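PDB 3BJR: putative carboxylesterase, which probably hydrolyses carboxylic ester bonds as an alpha/beta-hydrolase, although its natural substrate is not established. Local coordinates for residues 138-143 / 193-198; 165-170 / 208-213; 223-228 / 238-243. All coordinates share one frame; numbering follows the deposited sequence.

The three contacts lie from about the middle of the chain onward in an alpha/beta-hydrolase-like fold. Interaction 2 pairs strands 165-168 and 208-213 in the central sheet; interaction 3 sets helix 222-233 against the next strand, 238-243, its centre about 7 Å from that of interaction 2. Interaction 1, about 14 Å from the centres of both, joins helix 133-153 to the loop that connects the paired strands. Along the chain, interactions 1 and 2 interleave, and interaction 3 follows. Y227 ties the helix of interaction 3 to interaction 1, its ring lying against A197, while V138 packs on V165 and L167. Sheet, two helices and loop thus form one continuous core.

Interaction 1: 138-143 / 193-198; sequences VALYND and NELAAD
Both side-chain oxygens of D143 meet polar groups: OD2 lies 2.6 Å from A197 O, and OD1 accepts a hydrogen bond from N205 ND2, farther along the loop that leads to strand 208-213. Two oxygens that close suggest that the acid probably carries a proton and donates it to the backbone carbonyl. D143 sits on helix 133-153, which starts within a GxSxG sequence consistent with the nucleophile elbow of an alpha/beta-hydrolase fold; the segment 193-198 belongs to the long loop between strands 165-168 and 208-213. With CG anti to its own carbonyl carbon (chi1 -73°), D143 turns its acid group to the loop. One helical turn earlier, A139 and A197 meet methyl to methyl, CB to CB at 3.7 Å, beside the ring of Y227 from helix 222-233. L140, the next residue along the helix after A139, reaches to the loop with both methyls. Its chi1 of -71° and extended chi2 of 171° carry CD2 to 3.8 Å from A197 CA, while its other methyl, CD1, stands 4.4 Å from L195 CD1. A197, the loop residue most covered here, is thus touched by A139, L140 and D143 together. A leucine in place of D143 would probably leave N205 ND2 without its acceptor and set a hydrocarbon branch against the carbonyl of A197. The carbonyl of L195 is gripped from the start of the same helix, where H136 NE2 donates a hydrogen bond to it, and L140 CD2 rests 3.6 Å from that same L195 O.

Interaction 2: 165-170 / 208-213; sequences VVLGYP and TFIWTT
Strands 165-168 and 208-213 run side by side in parallel, their short axes 4.7 Å apart and their N-to-C directions 6° apart, and four backbone hydrogen bonds zip them together: F209 N to V165 O, L167 N to F209 O, W211 N to L167 O and Y169 N to W211 O. L167 thus uses both its N-H and its C=O on this neighbour. On one face of the sheet the indole of W211 is swung back over the first strand, its CG lodged between backbone N and carbonyl carbon (chi1 88°). G168 CA lies 3.5 Å from the centroid of the six-membered ring, a CH-pi contact over the face. V166 CG1 meets the rim at W211 CZ3, 3.6 Å away. The indole turns its edge toward the face of Y169 in a T-shaped stack, five-membered ring to phenol, with centroids 4.5 Å apart and planes at 72°; Y169 OH is hydrogen-bonded to H245. The opposite face carries V165, T208, L167 and I210. There V165 CG2 touches T208 OG1 at 3.4 Å, a hydroxyl hydrogen-bonded to Q206 O, and L167 CD1 meets I210 CG1 at 4.0 Å, under cover of helices 133-153 and 222-233. Past the end of strand 165-168, one water joins P170 O at 2.8 Å to T212 OG1. Neighbouring parallel strands sandwiched between helices are shared by many three-layer alpha/beta folds; with the GxSxG sequence they are consistent with an alpha/beta-hydrolase, in which the active site usually forms at the C-terminal strand ends.

Interaction 3: 223-228 / 238-243; sequences NTLAYA and YELHVF
L240 projects from strand 238-243 into the flank of helix 222-233 and meets three of its residues with its two methyls. CD2 does most of the touching, 3.7 Å from A228 CB and 3.9 Å from L225 CD2; CD1, on the other branch, reaches T224 CG2. With CG trans to the backbone N (chi1 173°) and chi2 near 70°, the isobutyl group sets its methyls against successive turns of the helix, T224 and A228 being four residues apart. A228, pointing at the strand, meets L240 CD2 with its single methyl. L225 starts out less directly but its tip comes in, crossing L240 at about a right angle and also approaching V242, CD2 to CG2 at 4.3 Å. Strand 208-213, helix 222-233 and strand 238-243 make a beta-alpha-beta crossover, and the helix runs nearly antiparallel to the last strand, at 161°, with the short axes 10.0 Å apart. I210 of the preceding strand lies against both T224 and L240. Strand 238-243 is outermost in its own chain, but L240, H241 and V242 pair antiparallel with a strand of the second subunit, which continues the sheet. On the face away from the helix, H241 NE2 donates a nearly straight hydrogen bond of 2.9 Å to E239 OE2, in the imidazole plane, while H241 ND1 is hydrogen-bonded to H241 ND1 of the second subunit.

Interaction 1: 138-143 / 193-198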
loop_
_atom_site.group_PDB
_atom_site.type_symbol
_atom_site.label_atom_id
_atom_site.label_comp_id
_atom_site.label_asym_id
_atom_site.label_seq_id
_atom_site.Cartn_x
_atom_site.Cartn_y
_atom_site.Cartn_z
ATOM N N VAL A 138 -2.938 -13.170 13.463
ATOM C CA VAL A 138 -1.719 -13.425 12.689
ATOM C C VAL A 138 -0.602 -12.384 12.949
ATOM O O VAL A 138 0.600 -12.750 13.065
ATOM C CB VAL A 138 -2.055 -13.620 11.173
ATOM C CG1 VAL A 138 -0.804 -13.678 10.311
ATOM C CG2 VAL A 138 -2.913 -14.942 10.963
ATOM N N ALA A 139 -0.977 -11.111 13.064
ATOM C CA ALA A 139 -0.014 -10.023 13.394
ATOM C C ALA A 139 0.701 -10.314 14.743
ATOM O O ALA A 139 1.903 -10.122 14.897
ATOM C CB ALA A 139 -0.731 -8.686 13.435
ATOM N N LEU A 140 -0.070 -10.780 15.707
ATOM C CA LEU A 140 0.451 -11.111 16.994
ATOM C C LEU A 140 1.229 -12.410 16.966
ATOM O O LEU A 140 2.170 -12.558 17.734
ATOM C CB LEU A 140 -0.653 -11.216 18.042
ATOM C CG LEU A 140 -1.347 -9.939 18.502
ATOM C CD1 LEU A 140 -2.548 -10.376 19.361
ATOM C CD2 LEU A 140 -0.414 -8.953 19.312
ATOM N N TYR A 141 0.831 -13.358 16.119
ATOM C CA TYR A 141 1.596 -14.577 15.941
ATOM C C TYR A 141 3.022 -14.231 15.411
ATOM O O TYR A 141 4.029 -14.781 15.876
ATOM C CB TYR A 141 0.867 -15.553 14.986
ATOM C CG TYR A 141 1.518 -16.888 15.007
ATOM C CD1 TYR A 141 1.282 -17.777 16.066
ATOM C CD2 TYR A 141 2.408 -17.269 14.008
ATOM C CE1 TYR A 141 1.917 -19.022 16.112
ATOM C CE2 TYR A 141 3.051 -18.491 14.067
ATOM C CZ TYR A 141 2.811 -19.355 15.121
ATOM O OH TYR A 141 3.433 -20.559 15.148
ATOM N N ASN A 142 3.101 -13.287 14.471
ATOM C CA ASN A 142 4.368 -12.911 13.890
ATOM C C ASN A 142 5.288 -12.294 14.928
ATOM O O ASN A 142 6.503 -12.372 14.804
ATOM C CB ASN A 142 4.156 -11.912 12.740
ATOM C CG ASN A 142 5.325 -11.884 11.781
ATOM O OD1 ASN A 142 6.136 -12.798 11.797
ATOM N ND2 ASN A 142 5.396 -10.875 10.925
ATOM N N ASP A 143 4.685 -11.679 15.943
ATOM C CA ASP A 143 5.409 -11.045 17.038
ATOM C C ASP A 143 5.862 -11.986 18.145
ATOM O O ASP A 143 6.892 -11.745 18.774
ATOM C CB ASP A 143 4.514 -10.042 17.765
ATOM C CG ASP A 143 4.242 -8.723 16.991
ATOM O OD1 ASP A 143 4.562 -8.539 15.775
ATOM O OD2 ASP A 143 3.631 -7.861 17.679
ATOM N N ASN A 193 -4.353 -3.662 26.162
ATOM C CA ASN A 193 -3.341 -2.580 26.114
ATOM C C ASN A 193 -1.976 -3.070 25.569
ATOM O O ASN A 193 -1.377 -2.432 24.689
ATOM C CB ASN A 193 -3.167 -1.943 27.503
ATOM N N GLU A 194 -1.510 -4.216 26.075
ATOM C CA GLU A 194 -0.242 -4.815 25.639
ATOM C C GLU A 194 -0.437 -5.876 24.531
ATOM O O GLU A 194 0.285 -6.893 24.502
ATOM C CB GLU A 194 0.524 -5.438 26.823
ATOM C CG GLU A 194 0.766 -4.505 28.036
ATOM C CD GLU A 194 -0.359 -4.521 29.077
ATOM O OE1 GLU A 194 -0.795 -5.627 29.472
ATOM O OE2 GLU A 194 -0.769 -3.425 29.529
ATOM N N LEU A 195 -1.440 -5.657 23.662
ATOM C CA LEU A 195 -1.710 -6.499 22.469
ATOM C C LEU A 195 -1.748 -5.639 21.193
ATOM O O LEU A 195 -2.382 -6.011 20.180
ATOM C CB LEU A 195 -3.000 -7.318 22.593
ATOM C CG LEU A 195 -2.997 -8.428 23.623
ATOM C CD1 LEU A 195 -4.216 -9.319 23.347
ATOM C CD2 LEU A 195 -1.656 -9.213 23.592
ATOM N N ALA A 196 -1.085 -4.476 21.269
ATOM C CA ALA A 196 -0.874 -3.630 20.104
ATOM C C ALA A 196 0.274 -4.345 19.358
ATOM O O ALA A 196 1.437 -4.267 19.783
ATOM C CB ALA A 196 -0.499 -2.199 20.504
ATOM N N ALA A 197 -0.078 -5.090 18.298
ATOM C CA ALA A 197 0.887 -5.843 17.479
ATOM C C ALA A 197 2.070 -4.948 16.993
ATOM O O ALA A 197 3.213 -5.404 16.874
ATOM C CB ALA A 197 0.153 -6.536 16.302
ATOM N N ASP A 198 1.784 -3.661 16.771
ATOM C CA ASP A 198 2.783 -2.677 16.331
ATOM C C ASP A 198 3.762 -2.283 17.424
ATOM O O ASP A 198 4.790 -1.701 17.114
ATOM C CB ASP A 198 2.122 -1.404 15.743
ATOM C CG ASP A 198 1.370 -0.589 16.775
ATOM O OD1 ASP A 198 0.460 -1.137 17.441
ATOM O OD2 ASP A 198 1.677 0.613 16.902
#

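Interaction 2: 165-170 / 208-213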
loop_
_atom_site.group_PDB
_atom_site.type_symbol
_atom_site.label_atom_id
_atom_site.label_comp_id
_atom_site.label_asym_id
_atom_site.label_seq_id
_atom_site.Cartn_x
_atom_site.Cartn_y
_atom_site.Cartn_z
ATOM N N VAL A 165 3.965 -13.989 6.713
ATOM C CA VAL A 165 2.561 -13.813 7.127
ATOM C C VAL A 165 1.855 -12.879 6.107
ATOM O O VAL A 165 2.466 -12.062 5.457
ATOM C CB VAL A 165 2.350 -13.343 8.595
ATOM C CG1 VAL A 165 3.029 -14.352 9.551
ATOM C CG2 VAL A 165 2.831 -11.937 8.815
ATOM N N VAL A 166 0.561 -13.097 5.939
ATOM C CA VAL A 166 -0.302 -12.327 5.119
ATOM C C VAL A 166 -1.423 -11.815 6.013
ATOM O O VAL A 166 -1.990 -12.588 6.786
ATOM C CB VAL A 166 -0.882 -13.195 4.024
ATOM C CG1 VAL A 166 -2.017 -12.498 3.351
ATOM C CG2 VAL A 166 0.241 -13.654 3.016
ATOM N N LEU A 167 -1.737 -10.513 5.902
ATOM C CA LEU A 167 -2.834 -9.855 6.661
ATOM C C LEU A 167 -3.754 -9.187 5.645
ATOM O O LEU A 167 -3.285 -8.373 4.868
ATOM C CB LEU A 167 -2.278 -8.784 7.623
ATOM C CG LEU A 167 -1.129 -9.148 8.580
ATOM C CD1 LEU A 167 -0.724 -7.882 9.378
ATOM C CD2 LEU A 167 -1.528 -10.263 9.485
ATOM N N GLY A 168 -5.034 -9.567 5.639
ATOM C CA GLY A 168 -6.088 -9.013 4.752
ATOM C C GLY A 168 -7.211 -8.413 5.574
ATOM O O GLY A 168 -7.850 -9.092 6.383
ATOM N N TYR A 169 -7.444 -7.122 5.376
ATOM C CA TYR A 169 -8.426 -6.345 6.129
ATOM C C TYR A 169 -8.346 -6.592 7.625
ATOM O O TYR A 169 -9.341 -6.898 8.251
ATOM C CB TYR A 169 -9.844 -6.598 5.602
ATOM C CG TYR A 169 -9.902 -6.476 4.105
ATOM C CD1 TYR A 169 -9.784 -5.254 3.500
ATOM C CD2 TYR A 169 -10.014 -7.595 3.289
ATOM C CE1 TYR A 169 -9.776 -5.141 2.120
ATOM C CE2 TYR A 169 -10.034 -7.490 1.900
ATOM C CZ TYR A 169 -9.899 -6.251 1.319
ATOM O OH TYR A 169 -9.916 -6.101 -0.070
ATOM N N PRO A 170 -7.161 -6.409 8.211
ATOM C CA PRO A 170 -7.066 -6.700 9.629
ATOM C C PRO A 170 -7.950 -5.790 10.469
ATOM O O PRO A 170 -8.030 -4.615 10.195
ATOM C CB PRO A 170 -5.585 -6.474 9.957
ATOM C CG PRO A 170 -4.932 -5.958 8.728
ATOM C CD PRO A 170 -5.899 -5.915 7.633
ATOM N N THR A 208 6.097 -9.762 5.844
ATOM C CA THR A 208 4.675 -9.534 5.981
ATOM C C THR A 208 4.053 -8.830 4.782
ATOM O O THR A 208 4.500 -7.765 4.376
ATOM C CB THR A 208 4.429 -8.700 7.261
ATOM O OG1 THR A 208 5.033 -9.372 8.382
ATOM C CG2 THR A 208 2.900 -8.465 7.548
ATOM N N PHE A 209 2.980 -9.414 4.262
ATOM C CA PHE A 209 2.208 -8.845 3.172
ATOM C C PHE A 209 0.899 -8.400 3.778
ATOM O O PHE A 209 0.171 -9.196 4.333
ATOM C CB PHE A 209 1.923 -9.867 2.078
ATOM C CG PHE A 209 1.141 -9.328 0.950
ATOM C CD1 PHE A 209 -0.214 -9.338 0.957
ATOM C CD2 PHE A 209 1.800 -8.759 -0.142
ATOM C CE1 PHE A 209 -0.947 -8.829 -0.127
ATOM C CE2 PHE A 209 1.088 -8.260 -1.201
ATOM C CZ PHE A 209 -0.267 -8.267 -1.198
ATOM N N ILE A 210 0.588 -7.116 3.630
ATOM C CA ILE A 210 -0.631 -6.556 4.172
ATOM C C ILE A 210 -1.430 -5.835 3.106
ATOM O O ILE A 210 -0.873 -5.115 2.284
ATOM C CB ILE A 210 -0.351 -5.474 5.247
ATOM C CG1 ILE A 210 0.724 -5.893 6.220
ATOM C CG2 ILE A 210 -1.629 -5.114 6.014
ATOM C CD1 ILE A 210 1.339 -4.710 6.981
ATOM N N TRP A 211 -2.743 -6.030 3.145
ATOM C CA TRP A 211 -3.664 -5.209 2.382
ATOM C C TRP A 211 -4.902 -4.938 3.213
ATOM O O TRP A 211 -5.317 -5.755 4.050
ATOM C CB TRP A 211 -3.993 -5.757 1.001
ATOM C CG TRP A 211 -5.112 -6.689 0.901
ATOM C CD1 TRP A 211 -6.366 -6.413 0.458
ATOM C CD2 TRP A 211 -5.078 -8.089 1.170
ATOM N NE1 TRP A 211 -7.132 -7.551 0.483
ATOM C CE2 TRP A 211 -6.355 -8.599 0.889
ATOM C CE3 TRP A 211 -4.092 -8.952 1.611
ATOM C CZ2 TRP A 211 -6.680 -9.938 1.070
ATOM C CZ3 TRP A 211 -4.401 -10.281 1.771
ATOM C CH2 TRP A 211 -5.688 -10.761 1.510
ATOM N N THR A 212 -5.444 -3.734 3.035
ATOM C CA THR A 212 -6.681 -3.357 3.728
ATOM C C THR A 212 -7.394 -2.279 2.913
ATOM O O THR A 212 -6.992 -1.957 1.758
ATOM C CB THR A 212 -6.438 -2.963 5.226
ATOM O OG1 THR A 212 -7.686 -2.959 5.948
ATOM C CG2 THR A 212 -5.802 -1.660 5.340
ATOM N N THR A 213 -8.477 -1.768 3.485
ATOM C CA THR A 213 -9.269 -0.716 2.856
ATOM C C THR A 213 -8.977 0.659 3.483
ATOM O O THR A 213 -8.769 0.774 4.715
ATOM C CB THR A 213 -10.774 -1.070 2.880
ATOM O OG1 THR A 213 -11.489 -0.056 2.175
ATOM C CG2 THR A 213 -11.312 -1.227 4.333
HETATM O O HOH W 1 -7.358 -2.523 8.517
#

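Interaction 3: 223-228 / 238-243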
loop_
_atom_site.group_PDB
_atom_site.type_symbol
_atom_site.label_atom_id
_atom_site.label_comp_id
_atom_site.label_asym_id
_atom_site.label_seq_id
_atom_site.Cartn_x
_atom_site.Cartn_y
_atom_site.Cartn_z
ATOM N N ASN A 223 -4.391 2.047 12.157
ATOM C CA ASN A 223 -3.758 0.942 12.882
ATOM C C ASN A 223 -2.813 0.138 12.009
ATOM O O ASN A 223 -1.743 -0.231 12.454
ATOM C CB ASN A 223 -4.786 -0.093 13.412
ATOM C CG ASN A 223 -5.546 0.384 14.641
ATOM O OD1 ASN A 223 -5.173 1.369 15.277
ATOM N ND2 ASN A 223 -6.625 -0.332 14.986
ATOM N N THR A 224 -3.269 -0.214 10.814
ATOM C CA THR A 224 -2.480 -0.989 9.861
ATOM C C THR A 224 -1.242 -0.195 9.388
ATOM O O THR A 224 -0.149 -0.753 9.255
ATOM C CB THR A 224 -3.394 -1.449 8.694
ATOM O OG1 THR A 224 -4.475 -2.214 9.234
ATOM C CG2 THR A 224 -2.649 -2.293 7.677
ATOM N N LEU A 225 -1.425 1.097 9.146
ATOM C CA LEU A 225 -0.340 1.966 8.765
ATOM C C LEU A 225 0.700 2.005 9.879
ATOM O O LEU A 225 1.882 2.074 9.608
ATOM C CB LEU A 225 -0.833 3.377 8.446
ATOM C CG LEU A 225 -1.614 3.582 7.137
ATOM C CD1 LEU A 225 -2.162 4.959 7.091
ATOM C CD2 LEU A 225 -0.724 3.352 5.961
ATOM N N ALA A 226 0.254 1.931 11.130
ATOM C CA ALA A 226 1.151 1.975 12.281
ATOM C C ALA A 226 1.954 0.707 12.382
ATOM O O ALA A 226 3.112 0.756 12.734
ATOM C CB ALA A 226 0.374 2.226 13.555
ATOM N N TYR A 227 1.338 -0.425 12.081
ATOM C CA TYR A 227 2.012 -1.682 12.088
ATOM C C TYR A 227 3.080 -1.695 10.984
ATOM O O TYR A 227 4.180 -2.168 11.207
ATOM C CB TYR A 227 0.993 -2.823 11.863
ATOM C CG TYR A 227 1.528 -4.214 12.028
ATOM C CD1 TYR A 227 1.916 -4.677 13.254
ATOM C CD2 TYR A 227 1.579 -5.107 10.964
ATOM C CE1 TYR A 227 2.414 -5.981 13.410
ATOM C CE2 TYR A 227 2.076 -6.401 11.118
ATOM C CZ TYR A 227 2.479 -6.840 12.350
ATOM O OH TYR A 227 2.980 -8.132 12.533
ATOM N N ALA A 228 2.741 -1.202 9.791
ATOM C CA ALA A 228 3.672 -1.164 8.654
ATOM C C ALA A 228 4.873 -0.307 9.007
ATOM O O ALA A 228 5.993 -0.645 8.691
ATOM C CB ALA A 228 2.967 -0.634 7.426
ATOM N N TYR A 238 8.398 -6.133 4.047
ATOM C CA TYR A 238 6.956 -6.023 3.967
ATOM C C TYR A 238 6.491 -5.479 2.631
ATOM O O TYR A 238 7.233 -4.870 1.861
ATOM C CB TYR A 238 6.405 -5.095 5.091
ATOM C CG TYR A 238 6.761 -3.602 4.868
ATOM C CD1 TYR A 238 8.006 -3.145 5.126
ATOM C CD2 TYR A 238 5.823 -2.688 4.381
ATOM C CE1 TYR A 238 8.353 -1.829 4.895
ATOM C CE2 TYR A 238 6.166 -1.358 4.147
ATOM C CZ TYR A 238 7.431 -0.949 4.391
ATOM O OH TYR A 238 7.851 0.341 4.185
ATOM N N GLU A 239 5.220 -5.673 2.384
ATOM C CA GLU A 239 4.536 -4.997 1.327
ATOM C C GLU A 239 3.167 -4.575 1.874
ATOM O O GLU A 239 2.574 -5.294 2.610
ATOM C CB GLU A 239 4.475 -5.931 0.127
ATOM C CG GLU A 239 3.756 -5.457 -1.027
ATOM C CD GLU A 239 4.176 -6.105 -2.329
ATOM O OE1 GLU A 239 5.349 -6.276 -2.583
ATOM O OE2 GLU A 239 3.311 -6.423 -3.113
ATOM N N LEU A 240 2.741 -3.364 1.578
ATOM C CA LEU A 240 1.488 -2.813 2.065
ATOM C C LEU A 240 0.648 -2.243 0.917
ATOM O O LEU A 240 1.131 -1.454 0.142
ATOM C CB LEU A 240 1.755 -1.707 3.094
ATOM C CG LEU A 240 0.612 -0.852 3.650
ATOM C CD1 LEU A 240 -0.303 -1.672 4.584
ATOM C CD2 LEU A 240 1.164 0.343 4.383
ATOM N N HIS A 241 -0.625 -2.608 0.877
ATOM C CA HIS A 241 -1.601 -2.124 -0.099
ATOM C C HIS A 241 -2.859 -1.669 0.602
ATOM O O HIS A 241 -3.581 -2.484 1.161
ATOM C CB HIS A 241 -1.902 -3.256 -1.060
ATOM C CG HIS A 241 -0.694 -3.689 -1.835
ATOM N ND1 HIS A 241 -0.237 -2.994 -2.932
ATOM C CD2 HIS A 241 0.172 -4.714 -1.654
ATOM C CE1 HIS A 241 0.863 -3.562 -3.385
ATOM N NE2 HIS A 241 1.126 -4.615 -2.638
ATOM N N VAL A 242 -3.077 -0.354 0.653
ATOM C CA VAL A 242 -4.293 0.243 1.237
ATOM C C VAL A 242 -5.145 0.699 0.037
ATOM O O VAL A 242 -4.852 1.698 -0.609
ATOM C CB VAL A 242 -3.996 1.397 2.232
ATOM C CG1 VAL A 242 -5.247 1.758 3.018
ATOM C CG2 VAL A 242 -2.953 0.993 3.217
ATOM N N PHE A 243 -6.170 -0.083 -0.272
ATOM C CA PHE A 243 -7.035 0.168 -1.410
ATOM C C PHE A 243 -8.296 0.923 -1.017
ATOM O O PHE A 243 -8.780 0.795 0.103
ATOM C CB PHE A 243 -7.583 -1.160 -1.965
ATOM C CG PHE A 243 -6.585 -2.079 -2.625
ATOM C CD1 PHE A 243 -6.381 -2.009 -3.998
ATOM C CD2 PHE A 243 -5.974 -3.087 -1.920
ATOM C CE1 PHE A 243 -5.526 -2.865 -4.643
ATOM C CE2 PHE A 243 -5.143 -3.969 -2.557
ATOM C CZ PHE A 243 -4.891 -3.829 -3.941
#